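Local coordinates for Tetur07g02040 (Tetranychus urticae, PDB 6BDJ), which probably cleaves aromatic diols between their two hydroxylated carbons, as an intradiol dioxygenase that holds a ferric iron and inserts both atoms of molecular oxygen, at residues I61-N66 with Q172-K177; R117-T122 with E134-G139; I206-Q211 with D216-I221; L65-N70 with P146-R151. All blocks are in the same frame, centred on the assembly; numbering follows the deposited sequence.

Contact 1: residues I61-N66 with Q172-K177; sequences IGIRLN and QVIQSK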
loop_
_atom_site.group_PDB
_atom_site.type_symbol
_atom_site.label_atom_id
_atom_site.label_comp_id
_atom_site.label_asym_id
_atom_site.label_seq_id
_atom_site.Cartn_x
_atom_site.Cartn_y
_atom_site.Cartn_z
ATOM N N ILE A 61 -1.291 -13.437 -10.123
ATOM C CA ILE A 61 -0.017 -14.100 -10.360
ATOM C C ILE A 61 1.081 -13.073 -10.148
ATOM O O ILE A 61 0.946 -11.930 -10.553
ATOM C CB ILE A 61 0.043 -14.712 -11.785
ATOM C CG1 ILE A 61 1.420 -15.287 -12.123
ATOM C CG2 ILE A 61 -0.395 -13.723 -12.860
ATOM C CD1 ILE A 61 1.854 -16.421 -11.224
ATOM N N GLY A 62 2.167 -13.492 -9.509
ATOM C CA GLY A 62 3.332 -12.639 -9.347
ATOM C C GLY A 62 4.287 -13.260 -8.358
ATOM O O GLY A 62 4.292 -14.492 -8.195
ATOM N N ILE A 63 5.089 -12.418 -7.712
ATOM C CA ILE A 63 6.071 -12.900 -6.756
ATOM C C ILE A 63 5.561 -12.568 -5.370
ATOM O O ILE A 63 5.219 -11.428 -5.072
ATOM C CB ILE A 63 7.482 -12.337 -7.013
ATOM C CG1 ILE A 63 8.013 -12.949 -8.322
ATOM C CG2 ILE A 63 8.414 -12.701 -5.858
ATOM C CD1 ILE A 63 9.275 -12.335 -8.896
ATOM N N ARG A 64 5.542 -13.583 -4.523
ATOM C CA ARG A 64 4.989 -13.467 -3.195
ATOM C C ARG A 64 5.780 -12.480 -2.348
ATOM O O ARG A 64 7.014 -12.518 -2.345
ATOM C CB ARG A 64 4.920 -14.848 -2.546
ATOM C CG ARG A 64 3.689 -15.627 -2.999
ATOM C CD ARG A 64 2.441 -15.174 -2.245
ATOM N NE ARG A 64 2.592 -15.501 -0.822
ATOM C CZ ARG A 64 2.818 -14.651 0.189
ATOM N NH1 ARG A 64 2.983 -15.150 1.409
ATOM N NH2 ARG A 64 2.874 -13.326 0.027
ATOM N N LEU A 65 5.052 -11.568 -1.692
ATOM C CA LEU A 65 5.623 -10.577 -0.800
ATOM C C LEU A 65 4.796 -10.538 0.461
ATOM O O LEU A 65 3.597 -10.339 0.392
ATOM C CB LEU A 65 5.573 -9.204 -1.447
ATOM C CG LEU A 65 5.927 -7.969 -0.615
ATOM C CD1 LEU A 65 7.291 -8.098 0.042
ATOM C CD2 LEU A 65 5.919 -6.726 -1.506
ATOM N N ASN A 66 5.440 -10.730 1.604
ATOM C CA ASN A 66 4.831 -10.494 2.910
ATOM C C ASN A 66 5.155 -9.089 3.398
ATOM O O ASN A 66 6.325 -8.732 3.578
ATOM C CB ASN A 66 5.342 -11.502 3.932
ATOM C CG ASN A 66 4.861 -12.917 3.657
ATOM O OD1 ASN A 66 3.854 -13.141 2.994
ATOM N ND2 ASN A 66 5.596 -13.887 4.174
ATOM N N GLN A 172 14.035 -3.052 -9.571
ATOM C CA GLN A 172 14.664 -3.425 -10.850
ATOM C C GLN A 172 14.823 -4.930 -10.991
ATOM O O GLN A 172 14.586 -5.475 -12.052
ATOM C CB GLN A 172 16.038 -2.741 -11.013
ATOM C CG GLN A 172 16.555 -2.772 -12.445
ATOM C CD GLN A 172 15.809 -1.835 -13.398
ATOM O OE1 GLN A 172 14.980 -1.013 -12.992
ATOM N NE2 GLN A 172 16.106 -1.965 -14.686
ATOM N N VAL A 173 15.245 -5.589 -9.916
ATOM C CA VAL A 173 15.402 -7.045 -9.904
ATOM C C VAL A 173 14.066 -7.720 -10.154
ATOM O O VAL A 173 13.962 -8.586 -11.011
ATOM C CB VAL A 173 16.046 -7.533 -8.582
ATOM C CG1 VAL A 173 15.886 -9.037 -8.366
ATOM C CG2 VAL A 173 17.526 -7.150 -8.567
ATOM N N ILE A 174 13.043 -7.307 -9.413
ATOM C CA ILE A 174 11.731 -7.947 -9.539
ATOM C C ILE A 174 11.085 -7.696 -10.907
ATOM O O ILE A 174 10.446 -8.595 -11.465
ATOM C CB ILE A 174 10.798 -7.602 -8.375
ATOM C CG1 ILE A 174 11.327 -8.297 -7.104
ATOM C CG2 ILE A 174 9.368 -8.086 -8.664
ATOM C CD1 ILE A 174 10.587 -7.956 -5.840
ATOM N N GLN A 175 11.277 -6.507 -11.453
ATOM C CA GLN A 175 10.693 -6.181 -12.759
ATOM C C GLN A 175 11.355 -6.967 -13.894
ATOM O O GLN A 175 10.765 -7.129 -14.947
ATOM C CB GLN A 175 10.704 -4.656 -13.031
ATOM C CG GLN A 175 11.122 -4.217 -14.455
ATOM C CD GLN A 175 10.106 -4.573 -15.547
ATOM O OE1 GLN A 175 8.912 -4.377 -15.351
ATOM N NE2 GLN A 175 10.583 -5.118 -16.687
ATOM N N SER A 176 12.569 -7.461 -13.682
ATOM C CA SER A 176 13.205 -8.340 -14.668
ATOM C C SER A 176 12.696 -9.786 -14.640
ATOM O O SER A 176 13.034 -10.540 -15.543
ATOM C CB SER A 176 14.731 -8.343 -14.537
ATOM O OG SER A 176 15.139 -8.946 -13.325
ATOM N N LYS A 177 11.894 -10.161 -13.638
ATOM C CA LYS A 177 11.347 -11.509 -13.575
ATOM C C LYS A 177 9.914 -11.566 -14.107
ATOM O O LYS A 177 9.146 -10.572 -14.099
ATOM C CB LYS A 177 11.419 -12.065 -12.150
ATOM C CG LYS A 177 12.823 -12.233 -11.604
ATOM C CD LYS A 177 12.857 -13.177 -10.392
ATOM C CE LYS A 177 14.248 -13.274 -9.763
ATOM N NZ LYS A 177 14.529 -12.137 -8.839
#
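The side chain of I63 reaches across to K177, in the loop that follows the helix 168-175, and lays its terminal methyl on the aliphatic chain of the lysine. Its CD1 comes to 3.9 Å from K177 CB and 4.0 Å from K177 CD, so one methyl rests against the first part of the lysine chain, and the two side chains cross at about a right angle. I63 is extended beyond CB (chi2 169°), which carries CD1 far enough to meet the second segment. The same methyl lies 4.3 Å from CG2 of I174, a looser apolar touch. In the intradiol dioxygenase fold this joins the helix 168-175 and the loop after it to the lead-in of the strand 64-73, and L218 from the neighbouring strand 218-226 touches both I63 and I174. F137 and Y180 pack on I174 as well. Within 172-177, S176 OG donates to V173 O at 2.6 Å, and K177 N is bonded to I174 O. On the strand side, R64 presents the edge of its guanidinium to N66, where NH1 meets OD1 at 2.7 Å, while R64 NH2 also bonds to T135 O.

Contact 2: residues R117-T122 with E134-G139; sequences RFLRGT and ETLFPG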
loop_
_atom_site.group_PDB
_atom_site.type_symbol
_atom_site.label_atom_id
_atom_site.label_comp_id
_atom_site.label_asym_id
_atom_site.label_seq_id
_atom_site.Cartn_x
_atom_site.Cartn_y
_atom_site.Cartn_z
ATOM N N ARG A 117 -12.180 -8.051 -5.666
ATOM C CA ARG A 117 -11.506 -7.422 -4.589
ATOM C C ARG A 117 -10.142 -8.017 -4.335
ATOM O O ARG A 117 -9.585 -7.864 -3.246
ATOM C CB ARG A 117 -12.356 -7.502 -3.332
ATOM C CG ARG A 117 -13.728 -6.820 -3.461
ATOM C CD ARG A 117 -13.574 -5.312 -3.633
ATOM N NE ARG A 117 -14.903 -4.701 -3.678
ATOM C CZ ARG A 117 -15.577 -4.423 -4.784
ATOM N NH1 ARG A 117 -15.078 -4.710 -5.993
ATOM N NH2 ARG A 117 -16.780 -3.885 -4.688
ATOM N N PHE A 118 -9.553 -8.644 -5.345
ATOM C CA PHE A 118 -8.210 -9.129 -5.200
ATOM C C PHE A 118 -7.280 -7.967 -4.855
ATOM O O PHE A 118 -7.520 -6.804 -5.237
ATOM C CB PHE A 118 -7.697 -9.857 -6.468
ATOM C CG PHE A 118 -7.702 -9.019 -7.740
ATOM C CD1 PHE A 118 -6.782 -7.998 -7.946
ATOM C CD2 PHE A 118 -8.601 -9.290 -8.756
ATOM C CE1 PHE A 118 -6.794 -7.242 -9.110
ATOM C CE2 PHE A 118 -8.621 -8.547 -9.931
ATOM C CZ PHE A 118 -7.711 -7.526 -10.107
ATOM N N LEU A 119 -6.225 -8.338 -4.142
ATOM C CA LEU A 119 -5.186 -7.440 -3.731
ATOM C C LEU A 119 -5.689 -6.249 -2.909
ATOM O O LEU A 119 -5.139 -5.132 -2.976
ATOM C CB LEU A 119 -4.356 -7.018 -4.947
ATOM C CG LEU A 119 -3.593 -8.181 -5.621
ATOM C CD1 LEU A 119 -2.911 -7.746 -6.908
ATOM C CD2 LEU A 119 -2.569 -8.854 -4.724
ATOM N N ARG A 120 -6.713 -6.520 -2.100
ATOM C CA ARG A 120 -7.213 -5.600 -1.133
ATOM C C ARG A 120 -7.368 -6.334 0.145
ATOM O O ARG A 120 -7.851 -7.484 0.157
ATOM C CB ARG A 120 -8.566 -5.068 -1.579
ATOM C CG ARG A 120 -8.494 -4.266 -2.873
ATOM C CD ARG A 120 -9.884 -3.802 -3.272
ATOM N NE ARG A 120 -9.709 -3.035 -4.500
ATOM C CZ ARG A 120 -9.491 -1.724 -4.560
ATOM N NH1 ARG A 120 -9.426 -0.970 -3.468
ATOM N NH2 ARG A 120 -9.322 -1.152 -5.744
ATOM N N GLY A 121 -6.975 -5.718 1.251
ATOM C CA GLY A 121 -7.350 -6.308 2.539
ATOM C C GLY A 121 -7.193 -5.358 3.689
ATOM O O GLY A 121 -6.560 -4.308 3.534
ATOM N N THR A 122 -7.731 -5.781 4.828
ATOM C CA THR A 122 -7.681 -5.061 6.076
ATOM C C THR A 122 -7.139 -5.971 7.142
ATOM O O THR A 122 -7.501 -7.145 7.177
ATOM C CB THR A 122 -9.083 -4.624 6.501
ATOM O OG1 THR A 122 -9.718 -3.947 5.412
ATOM C CG2 THR A 122 -9.012 -3.681 7.699
ATOM N N GLU A 134 -0.122 -11.052 3.263
ATOM C CA GLU A 134 0.497 -11.919 2.253
ATOM C C GLU A 134 -0.020 -11.431 0.927
ATOM O O GLU A 134 -1.203 -11.569 0.636
ATOM C CB GLU A 134 0.117 -13.384 2.468
ATOM C CG GLU A 134 0.529 -13.898 3.841
ATOM C CD GLU A 134 0.269 -15.384 4.034
ATOM O OE1 GLU A 134 -0.578 -15.962 3.327
ATOM O OE2 GLU A 134 0.961 -15.986 4.873
ATOM N N THR A 135 0.862 -10.810 0.155
ATOM C CA THR A 135 0.474 -10.161 -1.071
ATOM C C THR A 135 1.455 -10.508 -2.153
ATOM O O THR A 135 2.154 -11.516 -2.067
ATOM C CB THR A 135 0.293 -8.645 -0.865
ATOM O OG1 THR A 135 -0.224 -8.056 -2.056
ATOM C CG2 THR A 135 1.566 -7.945 -0.441
ATOM N N LEU A 136 1.445 -9.737 -3.230
ATOM C CA LEU A 136 2.422 -9.900 -4.286
ATOM C C LEU A 136 3.166 -8.592 -4.436
ATOM O O LEU A 136 2.647 -7.531 -4.091
ATOM C CB LEU A 136 1.716 -10.239 -5.599
ATOM C CG LEU A 136 0.823 -11.494 -5.641
ATOM C CD1 LEU A 136 0.145 -11.560 -7.002
ATOM C CD2 LEU A 136 1.606 -12.773 -5.367
ATOM N N PHE A 137 4.364 -8.654 -4.993
ATOM C CA PHE A 137 4.995 -7.439 -5.463
ATOM C C PHE A 137 4.048 -6.763 -6.496
ATOM O O PHE A 137 3.559 -7.422 -7.406
ATOM C CB PHE A 137 6.375 -7.719 -6.036
ATOM C CG PHE A 137 7.166 -6.474 -6.274
ATOM C CD1 PHE A 137 6.984 -5.751 -7.442
ATOM C CD2 PHE A 137 8.048 -5.989 -5.314
ATOM C CE1 PHE A 137 7.675 -4.572 -7.666
ATOM C CE2 PHE A 137 8.740 -4.803 -5.525
ATOM C CZ PHE A 137 8.543 -4.087 -6.694
ATOM N N PRO A 138 3.754 -5.457 -6.323
ATOM C CA PRO A 138 2.772 -4.790 -7.164
ATOM C C PRO A 138 3.283 -4.550 -8.561
ATOM O O PRO A 138 4.489 -4.358 -8.757
ATOM C CB PRO A 138 2.539 -3.463 -6.451
ATOM C CG PRO A 138 3.844 -3.167 -5.825
ATOM C CD PRO A 138 4.324 -4.528 -5.342
ATOM N N GLY A 139 2.374 -4.571 -9.528
ATOM C CA GLY A 139 2.665 -4.039 -10.852
ATOM C C GLY A 139 2.531 -2.528 -10.756
ATOM O O GLY A 139 2.568 -1.946 -9.668
#
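L119, which contributes most of the buried surface, pushes one branch of its isobutyl group at the end of the strand 130-136. Its CD2 approaches T135 OG1 to 3.6 Å, a methyl against a hydroxyl oxygen, with the two side chains crossing at about a right angle. The same methyl lies 4.4 Å from L136 CG, so CD2 serves both residues and the apolar part of the contact is light. L119 sits in a turn with positive backbone angles (phi 57°, psi 35°). T135 has its OG1 anti to the backbone N (chi1 -174°), on the side of L119. That hydroxyl is buried but satisfied, since it is hydrogen-bonded to Q89 OE1; Q89 also donates from NE2 to L136 O, and its backbone bonds to that of L119, so one residue links both segments. The side chain of L119 is about 7 Å from that of the iron ligand Y96 and about 11 Å from the iron itself, so the packing lies near the metal site. The segments belong to the two outermost strands counted in the sheet: 120-124 lies beside the strand 84-88, and 130-136 beside the strand 64-73.

Contact 3: residues I206-Q211 with D216-I221; sequences INIDPQ and DSLEGI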
loop_
_atom_site.group_PDB
_atom_site.type_symbol
_atom_site.label_atom_id
_atom_site.label_comp_id
_atom_site.label_asym_id
_atom_site.label_seq_id
_atom_site.Cartn_x
_atom_site.Cartn_y
_atom_site.Cartn_z
ATOM N N ILE A 206 9.680 0.541 1.678
ATOM C CA ILE A 206 9.683 -0.707 2.443
ATOM C C ILE A 206 11.049 -1.388 2.401
ATOM O O ILE A 206 11.709 -1.439 1.370
ATOM C CB ILE A 206 8.534 -1.685 2.069
ATOM C CG1 ILE A 206 8.512 -2.886 3.033
ATOM C CG2 ILE A 206 8.616 -2.167 0.627
ATOM C CD1 ILE A 206 7.149 -3.535 3.155
ATOM N N ASN A 207 11.436 -1.894 3.559
ATOM C CA ASN A 207 12.704 -2.561 3.758
ATOM C C ASN A 207 12.543 -4.056 3.529
ATOM O O ASN A 207 11.879 -4.754 4.315
ATOM C CB ASN A 207 13.181 -2.304 5.183
ATOM C CG ASN A 207 14.588 -2.755 5.407
ATOM O OD1 ASN A 207 14.830 -3.871 5.869
ATOM N ND2 ASN A 207 15.538 -1.889 5.072
ATOM N N ILE A 208 13.140 -4.545 2.450
ATOM C CA ILE A 208 13.079 -5.982 2.116
ATOM C C ILE A 208 14.304 -6.723 2.600
ATOM O O ILE A 208 15.412 -6.395 2.203
ATOM C CB ILE A 208 12.982 -6.213 0.594
ATOM C CG1 ILE A 208 11.767 -5.477 0.016
ATOM C CG2 ILE A 208 12.913 -7.709 0.269
ATOM C CD1 ILE A 208 10.456 -5.689 0.759
ATOM N N ASP A 209 14.084 -7.747 3.413
ATOM C CA ASP A 209 15.167 -8.632 3.859
ATOM C C ASP A 209 15.764 -9.353 2.631
ATOM O O ASP A 209 15.052 -10.108 1.982
ATOM C CB ASP A 209 14.634 -9.653 4.874
ATOM C CG ASP A 209 14.052 -9.006 6.119
ATOM O OD1 ASP A 209 14.684 -8.061 6.641
ATOM O OD2 ASP A 209 12.966 -9.446 6.575
ATOM N N PRO A 210 17.046 -9.099 2.287
ATOM C CA PRO A 210 17.600 -9.623 1.010
ATOM C C PRO A 210 17.698 -11.161 0.882
ATOM O O PRO A 210 17.524 -11.708 -0.214
ATOM C CB PRO A 210 18.995 -8.987 0.938
ATOM C CG PRO A 210 19.323 -8.603 2.339
ATOM C CD PRO A 210 18.035 -8.281 3.017
ATOM N N GLN A 211 17.991 -11.831 1.994
ATOM C CA GLN A 211 17.961 -13.308 2.080
ATOM C C GLN A 211 16.577 -13.958 1.837
ATOM O O GLN A 211 16.499 -15.171 1.594
ATOM C CB GLN A 211 18.549 -13.776 3.425
ATOM C CG GLN A 211 17.634 -13.703 4.650
ATOM C CD GLN A 211 17.147 -12.307 5.010
ATOM O OE1 GLN A 211 17.695 -11.289 4.569
ATOM N NE2 GLN A 211 16.109 -12.257 5.836
ATOM N N ASP A 216 11.588 -18.529 -0.819
ATOM C CA ASP A 216 10.235 -19.013 -0.527
ATOM C C ASP A 216 9.157 -17.920 -0.653
ATOM O O ASP A 216 8.110 -18.160 -1.255
ATOM C CB ASP A 216 10.188 -19.643 0.868
ATOM N N SER A 217 9.416 -16.751 -0.060
ATOM C CA SER A 217 8.610 -15.507 -0.233
ATOM C C SER A 217 9.364 -14.299 0.344
ATOM O O SER A 217 10.041 -14.418 1.366
ATOM C CB SER A 217 7.256 -15.600 0.480
ATOM O OG SER A 217 7.425 -15.634 1.884
ATOM N N LEU A 218 9.254 -13.148 -0.312
ATOM C CA LEU A 218 9.912 -11.919 0.154
ATOM C C LEU A 218 9.276 -11.401 1.436
ATOM O O LEU A 218 8.062 -11.446 1.578
ATOM C CB LEU A 218 9.797 -10.806 -0.887
ATOM C CG LEU A 218 10.363 -11.061 -2.281
ATOM C CD1 LEU A 218 9.774 -10.063 -3.253
ATOM C CD2 LEU A 218 11.869 -10.958 -2.284
ATOM N N GLU A 219 10.098 -10.893 2.351
ATOM C CA GLU A 219 9.630 -10.329 3.617
ATOM C C GLU A 219 9.995 -8.853 3.676
ATOM O O GLU A 219 11.164 -8.477 3.570
ATOM C CB GLU A 219 10.231 -11.060 4.807
ATOM C CG GLU A 219 9.843 -12.537 4.886
ATOM C CD GLU A 219 8.475 -12.800 5.496
ATOM O OE1 GLU A 219 7.758 -11.862 5.919
ATOM O OE2 GLU A 219 8.092 -13.987 5.559
ATOM N N GLY A 220 8.977 -8.011 3.837
ATOM C CA GLY A 220 9.147 -6.562 3.876
ATOM C C GLY A 220 8.613 -5.994 5.167
ATOM O O GLY A 220 7.532 -6.393 5.619
ATOM N N ILE A 221 9.367 -5.063 5.743
ATOM C CA ILE A 221 8.989 -4.374 6.987
ATOM C C ILE A 221 8.989 -2.880 6.716
ATOM O O ILE A 221 9.943 -2.343 6.165
ATOM C CB ILE A 221 9.961 -4.661 8.162
ATOM C CG1 ILE A 221 9.941 -6.153 8.546
ATOM C CG2 ILE A 221 9.598 -3.809 9.379
ATOM C CD1 ILE A 221 10.919 -7.027 7.781
#
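I206 sends its CG1 and CD1 over the backbone of the partner strand: I206 CG1 is 3.5 Å from I221 O, and I206 CD1 is 3.5 Å from G220 C. CG1 stands anti to the backbone N (chi1 -173°), and this turns the methyl toward the bare glycine. Next comes N207, which exchanges two backbone bonds with I221: N207 N reaches I221 O at 3.0 Å, and I221 N returns to N207 O at 2.9 Å. This is the hydrogen-bonded pair of an antiparallel beta hairpin between the strands 205-208 and 218-226, whose short axes run at 142° to each other. I208 faces G220 in the following, non-hydrogen-bonded pair. Its CD1 settles 3.5 Å from G220 CA, directly over the glycine backbone, and its CG2 meets L218 CD2 more loosely. I206, I208 and L218 thus gather on one face of the hairpin, where I164 and F166 of the strand 157-166 touch I206 and L65 touches L218. At D209 the backbone N bonds to E219 O at 3.0 Å, approaching almost straight along the C=O axis. The aspartate side chain then folds onto the other face, where OD2 lies 3.4 Å from I221 CD1 and also borders the CB of E219. E219 OE2 accepts a hydrogen bond from N66 ND2, and its carboxylate remains well clear of that of D209.

Contact 4: residues L65-N70 with P146-R151; sequences LNVTLN and PHIHYR. With FE (Fe (III) ion), chain C.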
loop_
_atom_site.group_PDB
_atom_site.type_symbol
_atom_site.label_atom_id
_atom_site.label_comp_id
_atom_site.label_asym_id
_atom_site.label_seq_id
_atom_site.Cartn_x
_atom_site.Cartn_y
_atom_site.Cartn_z
ATOM N N LEU A 65 5.052 -11.568 -1.692
ATOM C CA LEU A 65 5.623 -10.577 -0.800
ATOM C C LEU A 65 4.796 -10.538 0.461
ATOM O O LEU A 65 3.597 -10.339 0.392
ATOM C CB LEU A 65 5.573 -9.204 -1.447
ATOM C CG LEU A 65 5.927 -7.969 -0.615
ATOM C CD1 LEU A 65 7.291 -8.098 0.042
ATOM C CD2 LEU A 65 5.919 -6.726 -1.506
ATOM N N ASN A 66 5.440 -10.730 1.604
ATOM C CA ASN A 66 4.831 -10.494 2.910
ATOM C C ASN A 66 5.155 -9.089 3.398
ATOM O O ASN A 66 6.325 -8.732 3.578
ATOM C CB ASN A 66 5.342 -11.502 3.932
ATOM C CG ASN A 66 4.861 -12.917 3.657
ATOM O OD1 ASN A 66 3.854 -13.141 2.994
ATOM N ND2 ASN A 66 5.596 -13.887 4.174
ATOM N N VAL A 67 4.114 -8.309 3.641
ATOM C CA VAL A 67 4.236 -6.927 4.061
ATOM C C VAL A 67 3.893 -6.843 5.545
ATOM O O VAL A 67 2.758 -7.101 5.923
ATOM C CB VAL A 67 3.274 -6.042 3.239
ATOM C CG1 VAL A 67 3.191 -4.622 3.805
ATOM C CG2 VAL A 67 3.703 -5.986 1.777
ATOM N N THR A 68 4.876 -6.492 6.376
ATOM C CA THR A 68 4.656 -6.297 7.804
ATOM C C THR A 68 4.789 -4.808 8.069
ATOM O O THR A 68 5.796 -4.195 7.704
ATOM C CB THR A 68 5.675 -7.087 8.644
ATOM O OG1 THR A 68 5.518 -8.488 8.382
ATOM C CG2 THR A 68 5.501 -6.843 10.146
ATOM N N LEU A 69 3.745 -4.223 8.656
ATOM C CA LEU A 69 3.744 -2.825 9.063
ATOM C C LEU A 69 3.681 -2.747 10.569
ATOM O O LEU A 69 2.830 -3.399 11.172
ATOM C CB LEU A 69 2.531 -2.094 8.510
ATOM C CG LEU A 69 2.292 -2.136 7.003
ATOM C CD1 LEU A 69 1.311 -1.042 6.625
ATOM C CD2 LEU A 69 3.563 -1.937 6.208
ATOM N N ASN A 70 4.564 -1.945 11.166
ATOM C CA ASN A 70 4.603 -1.744 12.615
ATOM C C ASN A 70 4.209 -0.292 12.893
ATOM O O ASN A 70 4.870 0.628 12.415
ATOM C CB ASN A 70 5.998 -2.071 13.154
ATOM C CG ASN A 70 6.406 -3.521 12.877
ATOM O OD1 ASN A 70 5.745 -4.476 13.320
ATOM N ND2 ASN A 70 7.500 -3.691 12.136
ATOM N N PRO A 146 5.981 1.915 -9.052
ATOM C CA PRO A 146 5.265 0.842 -8.335
ATOM C C PRO A 146 5.071 1.196 -6.870
ATOM O O PRO A 146 5.956 1.759 -6.246
ATOM C CB PRO A 146 6.196 -0.374 -8.472
ATOM C CG PRO A 146 7.058 -0.080 -9.640
ATOM C CD PRO A 146 7.212 1.415 -9.680
ATOM N N HIS A 147 3.913 0.867 -6.335
ATOM C CA HIS A 147 3.603 1.158 -4.954
ATOM C C HIS A 147 2.437 0.364 -4.457
ATOM O O HIS A 147 1.669 -0.191 -5.252
ATOM C CB HIS A 147 3.211 2.612 -4.827
ATOM C CG HIS A 147 2.048 2.979 -5.679
ATOM N ND1 HIS A 147 2.177 3.270 -7.018
ATOM C CD2 HIS A 147 0.729 3.070 -5.398
ATOM C CE1 HIS A 147 0.993 3.580 -7.518
ATOM N NE2 HIS A 147 0.085 3.407 -6.571
ATOM N N ILE A 148 2.291 0.364 -3.132
ATOM C CA ILE A 148 1.127 -0.180 -2.458
ATOM C C ILE A 148 0.530 0.937 -1.632
ATOM O O ILE A 148 1.249 1.604 -0.858
ATOM C CB ILE A 148 1.517 -1.327 -1.518
ATOM C CG1 ILE A 148 2.078 -2.513 -2.324
ATOM C CG2 ILE A 148 0.303 -1.799 -0.692
ATOM C CD1 ILE A 148 2.715 -3.627 -1.494
ATOM N N HIS A 149 -0.772 1.135 -1.756
ATOM C CA HIS A 149 -1.454 2.081 -0.912
ATOM C C HIS A 149 -1.808 1.515 0.428
ATOM O O HIS A 149 -2.006 0.303 0.553
ATOM C CB HIS A 149 -2.763 2.472 -1.506
ATOM C CG HIS A 149 -2.667 3.180 -2.792
ATOM N ND1 HIS A 149 -2.721 4.563 -2.878
ATOM C CD2 HIS A 149 -2.574 2.714 -4.051
ATOM C CE1 HIS A 149 -2.662 4.910 -4.149
ATOM N NE2 HIS A 149 -2.571 3.808 -4.874
ATOM N N TYR A 150 -2.005 2.412 1.395
ATOM C CA TYR A 150 -2.458 2.032 2.723
ATOM C C TYR A 150 -3.221 3.180 3.358
ATOM O O TYR A 150 -2.937 4.356 3.099
ATOM C CB TYR A 150 -1.301 1.572 3.621
ATOM C CG TYR A 150 -0.437 2.686 4.155
ATOM C CD1 TYR A 150 0.656 3.154 3.439
ATOM C CD2 TYR A 150 -0.703 3.262 5.381
ATOM C CE1 TYR A 150 1.450 4.187 3.930
ATOM C CE2 TYR A 150 0.068 4.297 5.875
ATOM C CZ TYR A 150 1.146 4.758 5.149
ATOM O OH TYR A 150 1.908 5.792 5.675
ATOM N N ARG A 151 -4.192 2.826 4.180
ATOM C CA ARG A 151 -5.016 3.775 4.880
ATOM C C ARG A 151 -5.333 3.199 6.238
ATOM O O ARG A 151 -5.641 2.010 6.353
ATOM C CB ARG A 151 -6.285 4.025 4.080
ATOM C CG ARG A 151 -7.415 4.684 4.831
ATOM C CD ARG A 151 -8.405 5.286 3.835
ATOM N NE ARG A 151 -9.684 5.534 4.466
ATOM C CZ ARG A 151 -10.694 6.271 3.997
ATOM N NH1 ARG A 151 -10.620 6.942 2.847
ATOM N NH2 ARG A 151 -11.817 6.353 4.721
HETATM FE FE FE C . -2.308 3.432 -7.166
HETATM O O HOH W 1 -4.086 4.650 -7.390
#
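I148 makes the apolar contact, its CD1 pointing into the interior toward the strand 64-73. That methyl lies 4.2 Å from V67 CG2 and 4.5 Å from L65 CD2, so one isoleucine tip meets two residues that project from the same side of the strand. The V67 and I148 side chains run alongside each other, pointing opposite ways, and the isoleucine is extended beyond CB (chi2 170°), so that I148 CD1 and V67 CG2 meet midway although the CA atoms of the two residues are 9.9 Å apart. Q89 also touches I148, T135 packs on V67, and L218 and F166 pack on L65, making this a buried part of the core between the two strands.

The metal bonds belong to the residues flanking I148. H147 NE2 is 2.5 Å from the iron and H149 NE2 is 2.3 Å from it. Y96 and a water, the latter 2.2 Å from the iron, complete the ligands in this model; Y141, also an iron ligand of this protein, is not bound to the metal here. The H147 ring meets CD2 of H149 at its edge. Second-shell partners hold the imidazoles: H147 ND1 is hydrogen-bonded to T145 O, and the H149 ring stacks with W88.

Alternation along the strand puts the histidines on the iron side and I148 in the core, so hydrophobic packing probably helps fix the backbone carrying both ligands. Two imidazole nitrogens, a tyrosine oxygen and a water are consistent with the non-haem ferric site of intradiol dioxygenases.

How the contacts relate
Contacts 1 and 4 start from the same strand, 64-73, and share L65 and N66, although their centres are 14 Å apart. That strand lies between 130-136 of contact 2 and 218-226 of contact 3, so all four contacts reach one mixed sheet. Backbone bonds stitch them together: T135 N pairs with L65 O, and N66 pairs with L218 and G220. Contact 2 falls within the chain spans of both contacts 1 and 4, and contact 3 follows once these have closed. Contacts 2 and 4, 9 Å apart, lie nearest the iron, whereas contact 1 joins a helix to the sheet and contact 3 pairs the strands of a hairpin, both about 15 Å from the chain's centre.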